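Local atomic coordinates of 2-c-methyl-d-erythritol 4-phosphate cytidylyltransferase (Streptococcus pneumoniae, PDB entry 2VSH), a protein that catalyses the transfer of the cytidylyl group of CTP to D-ribitol 5-phosphate, giving the CDP-activated ribitol used for teichoic acid precursors. Residues 90-93 with 94-97; 184-187 with 188-192. All coordinates share one frame; numbering follows the deposited sequence. Where two conformers were deposited one is given.

Contact 1: residues 90-93 with 94-97; sequences IKNI and IEAI
Bends at chi3 (78°) and chi4 (82°) bring the Lys91 ammonium group round toward Glu95, whose own chain runs out extended from CG. Lys91 and Glu95, one helical turn apart, form a long salt bridge, Lys91 NZ to Glu95 OE2 3.5 Å. The same ammonium group donates to the amide oxygen of the next residue, Lys91 NZ to Asn92 OD1 at 3.0 Å, almost in line with the C=O bond. The amide plane of Asn92 and the carboxylate plane of Glu95 lie 8° apart, and the other end of the amide, ND2, donates to Lys81 O. Lys91 and Glu95 suit this more exposed face of helix 86-100, where opposite charges four residues apart can pair. The helix packs against the mixed sheet of the GT-A-type nucleotidyltransferase fold. Apolar isoleucines suit its buried face: Ile93 CG2 meets Ile97 CD1 at 4.0 Å, and both residues lie on Val51 of strand 50-54. Ile90 and Ile93 touch Leu8, which probably lines the CTP site, while Ile94 lies against Phe179 and Met180 of helix 176-184. Regular i to i+4 backbone bonds hold the spacing, among them Ile97 N to Ile93 O at 2.9 Å.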
loop_
_atom_site.group_PDB
_atom_site.type_symbol
_atom_site.label_atom_id
_atom_site.label_comp_id
_atom_site.label_asym_id
_atom_site.label_seq_id
_atom_site.Cartn_x
_atom_site.Cartn_y
_atom_site.Cartn_z
ATOM N N ILE A 90 -2.181 0.875 23.852
ATOM C CA ILE A 90 -3.123 1.995 24.074
ATOM C C ILE A 90 -3.728 1.955 25.487
ATOM O O ILE A 90 -3.720 2.963 26.196
ATOM C CB ILE A 90 -4.209 2.084 22.980
ATOM C CG1 ILE A 90 -3.549 2.405 21.624
ATOM C CG2 ILE A 90 -5.221 3.176 23.330
ATOM C CD1 ILE A 90 -4.428 2.191 20.401
ATOM N N LYS A 91 -4.230 0.794 25.896
ATOM C CA LYS A 91 -4.760 0.615 27.248
ATOM C C LYS A 91 -3.701 0.996 28.292
ATOM O O LYS A 91 -3.989 1.721 29.234
ATOM C CB LYS A 91 -5.258 -0.817 27.454
ATOM C CG LYS A 91 -5.527 -1.195 28.931
ATOM C CD LYS A 91 -5.672 -2.686 29.119
ATOM C CE LYS A 91 -4.303 -3.422 29.117
ATOM N NZ LYS A 91 -3.551 -3.415 30.420
ATOM N N ASN A 92 -2.470 0.523 28.096
ATOM C CA ASN A 92 -1.374 0.810 29.019
ATOM C C ASN A 92 -1.095 2.303 29.111
ATOM O O ASN A 92 -0.887 2.836 30.210
ATOM C CB ASN A 92 -0.115 0.068 28.587
ATOM C CG ASN A 92 -0.125 -1.368 29.001
ATOM O OD1 ASN A 92 -1.125 -1.879 29.487
ATOM N ND2 ASN A 92 0.993 -2.034 28.820
ATOM N N ILE A 93 -1.117 2.964 27.956
ATOM C CA ILE A 93 -0.982 4.424 27.853
ATOM C C ILE A 93 -2.089 5.139 28.639
ATOM O O ILE A 93 -1.809 6.063 29.422
ATOM C CB ILE A 93 -0.903 4.878 26.353
ATOM C CG1 ILE A 93 0.486 4.535 25.793
ATOM C CG2 ILE A 93 -1.173 6.388 26.189
ATOM C CD1 ILE A 93 0.605 4.562 24.254
ATOM N N ILE A 94 -3.331 4.684 28.451
ATOM C CA ILE A 94 -4.475 5.304 29.110
ATOM C C ILE A 94 -4.354 5.129 30.630
ATOM O O ILE A 94 -4.657 6.054 31.392
ATOM C CB ILE A 94 -5.804 4.755 28.553
ATOM C CG1 ILE A 94 -6.008 5.236 27.106
ATOM C CG2 ILE A 94 -6.987 5.156 29.443
ATOM C CD1 ILE A 94 -7.146 4.552 26.367
ATOM N N GLU A 95 -3.879 3.960 31.058
ATOM C CA GLU A 95 -3.649 3.693 32.482
ATOM C C GLU A 95 -2.615 4.652 33.080
ATOM O O GLU A 95 -2.816 5.171 34.182
ATOM C CB GLU A 95 -3.268 2.222 32.721
ATOM C CG GLU A 95 -4.456 1.275 32.554
ATOM C CD GLU A 95 -4.094 -0.194 32.685
ATOM O OE1 GLU A 95 -4.994 -0.970 33.022
ATOM O OE2 GLU A 95 -2.921 -0.580 32.455
ATOM N N ALA A 96 -1.521 4.879 32.355
ATOM C CA ALA A 96 -0.472 5.826 32.767
ATOM C C ALA A 96 -1.016 7.259 32.857
ATOM O O ALA A 96 -0.709 7.996 33.793
ATOM C CB ALA A 96 0.704 5.764 31.799
ATOM N N ILE A 97 -1.830 7.635 31.875
ATOM C CA ILE A 97 -2.548 8.906 31.899
ATOM C C ILE A 97 -3.430 9.036 33.147
ATOM O O ILE A 97 -3.403 10.069 33.838
ATOM C CB ILE A 97 -3.426 9.067 30.638
ATOM C CG1 ILE A 97 -2.561 9.290 29.398
ATOM C CG2 ILE A 97 -4.427 10.221 30.819
ATOM C CD1 ILE A 97 -3.324 9.220 28.075
#

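Contact 2: residues 184-187 with 188-192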
loop_
_atom_site.group_PDB
_atom_site.type_symbol
_atom_site.label_atom_id
_atom_site.label_comp_id
_atom_site.label_asym_id
_atom_site.label_seq_id
_atom_site.Cartn_x
_atom_site.Cartn_y
_atom_site.Cartn_z
ATOM N N GLY A 184 -12.682 -3.130 26.659
ATOM C CA GLY A 184 -12.952 -3.986 27.802
ATOM C C GLY A 184 -14.068 -4.976 27.563
ATOM O O GLY A 184 -14.145 -5.985 28.247
ATOM N N SER A 185 -14.932 -4.684 26.588
ATOM C CA SER A 185 -16.098 -5.520 26.293
ATOM C C SER A 185 -15.774 -6.664 25.328
ATOM O O SER A 185 -16.667 -7.424 24.947
ATOM C CB SER A 185 -17.231 -4.665 25.715
ATOM O OG SER A 185 -16.974 -4.376 24.348
ATOM N N LEU A 186 -14.505 -6.796 24.944
ATOM C CA LEU A 186 -14.107 -7.768 23.927
ATOM C C LEU A 186 -13.505 -9.016 24.543
ATOM O O LEU A 186 -12.782 -8.939 25.519
ATOM C CB LEU A 186 -13.102 -7.145 22.940
ATOM C CG LEU A 186 -13.547 -5.921 22.120
ATOM C CD1 LEU A 186 -12.395 -5.350 21.309
ATOM C CD2 LEU A 186 -14.754 -6.235 21.225
ATOM N N SER A 187 -13.802 -10.170 23.958
ATOM C CA SER A 187 -13.120 -11.393 24.326
ATOM C C SER A 187 -11.692 -11.374 23.778
ATOM O O SER A 187 -11.372 -10.618 22.850
ATOM C CB SER A 187 -13.870 -12.591 23.756
ATOM O OG SER A 187 -13.723 -12.633 22.334
ATOM N N ASP A 188 -10.837 -12.229 24.338
ATOM C CA ASP A 188 -9.484 -12.386 23.827
ATOM C C ASP A 188 -9.510 -12.666 22.325
ATOM O O ASP A 188 -8.726 -12.105 21.576
ATOM C CB ASP A 188 -8.772 -13.496 24.579
ATOM C CG ASP A 188 -8.552 -13.149 26.049
ATOM O OD1 ASP A 188 -8.086 -14.037 26.797
ATOM O OD2 ASP A 188 -8.870 -12.000 26.440
ATOM N N GLU A 189 -10.437 -13.518 21.893
ATOM C CA GLU A 189 -10.557 -13.847 20.475
ATOM C C GLU A 189 -10.949 -12.640 19.631
ATOM O O GLU A 189 -10.466 -12.498 18.514
ATOM C CB GLU A 189 -11.548 -14.994 20.249
ATOM C CG GLU A 189 -11.007 -16.338 20.637
ATOM C CD GLU A 189 -11.001 -16.572 22.144
ATOM O OE1 GLU A 189 -11.666 -15.818 22.885
ATOM O OE2 GLU A 189 -10.334 -17.520 22.588
ATOM N N GLU A 190 -11.841 -11.796 20.147
ATOM C CA GLU A 190 -12.240 -10.589 19.432
ATOM C C GLU A 190 -11.092 -9.595 19.364
ATOM O O GLU A 190 -10.863 -8.996 18.317
ATOM C CB GLU A 190 -13.498 -9.945 20.038
ATOM C CG GLU A 190 -14.767 -10.710 19.746
ATOM C CD GLU A 190 -15.971 -10.200 20.533
ATOM O OE1 GLU A 190 -15.822 -9.748 21.683
ATOM O OE2 GLU A 190 -17.086 -10.280 19.997
ATOM N N LYS A 191 -10.350 -9.448 20.463
ATOM C CA LYS A 191 -9.151 -8.599 20.471
ATOM C C LYS A 191 -8.092 -9.033 19.448
ATOM O O LYS A 191 -7.449 -8.181 18.826
ATOM C CB LYS A 191 -8.539 -8.507 21.868
ATOM C CG LYS A 191 -9.424 -7.784 22.857
ATOM C CD LYS A 191 -8.970 -8.005 24.259
ATOM C CE LYS A 191 -9.746 -7.100 25.180
ATOM N NZ LYS A 191 -9.136 -7.182 26.520
ATOM N N GLU A 192 -7.919 -10.343 19.261
ATOM C CA GLU A 192 -7.010 -10.878 18.228
ATOM C C GLU A 192 -7.363 -10.460 16.805
ATOM O O GLU A 192 -6.487 -10.373 15.939
ATOM C CB GLU A 192 -6.997 -12.404 18.266
ATOM C CG GLU A 192 -6.140 -12.973 19.365
ATOM C CD GLU A 192 -6.332 -14.455 19.558
ATOM O OE1 GLU A 192 -7.204 -15.067 18.882
ATOM O OE2 GLU A 192 -5.582 -15.011 20.390
HETATM O O HOH W 1 -10.843 -10.116 26.788
#
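Ser187 and Glu190 exchange hydrogen bonds at the start of helix 188-193, each side chain accepting from the other's backbone. With OG between its own backbone N and carbonyl carbon (chi1 70°), Ser187 reaches the amide of the first turn: Glu190 N donates to Ser187 OG at 3.0 Å. In return Ser187 N donates to Glu190 OE1 at 3.1 Å, nearly straight at 165°, using the anti side of the carboxylate and lying 19° out of its plane. This is a capping box with Ser187 as N-cap, and serine suits the place because its short hydroxyl can meet an amide that has no earlier carbonyl to bind. The first helical bond, Lys191 N to Ser187 O at 2.8 Å, closes the turn.

The close-packed side is built on buried Leu186. Its CB rests 3.7 Å from Lys191 CG, the extended lysine chain running obliquely past it, while its CD2 approaches Glu190 OE1 at 3.7 Å; Leu194 and Lys204 also touch the leucine. Toward solvent the contact is looser and one water does the joining. It donates to Leu186 O at 2.6 Å and to Asp188 OD2, and accepts a weak bond from Lys191 NZ, whose ammonium group also makes a cation-pi contact with Tyr183. The acids at the helix start, Asp188, Glu189 and Glu190, sit where the positive end of the helix dipole would favour their charged forms, and Glu190 probably draws further stabilisation from the Ser187 amide.

Overall arrangement
From the N terminus the chain first passes through strands 3-9 and 50-54, then meets contact 1 inside helix 86-100, just beyond residues 83-89, which probably bind CTP. Contact 1 closes only single helical turns. Much later, straight after strand 165-175, helix 176-184 leads into contact 2, which closes the short turn into helix 188-193. The two contacts are in series and neither nest nor cross; the centres of contact 1 and contact 2 lie about 17 Å apart, and the nearest atoms of contact 1 and contact 2 about 6 Å apart. Helix 176-184 links them: its side chains pack on contact 1, and its end leads directly into contact 2. One contact thus belongs to the helix layer on the central sheet, the other to the surface.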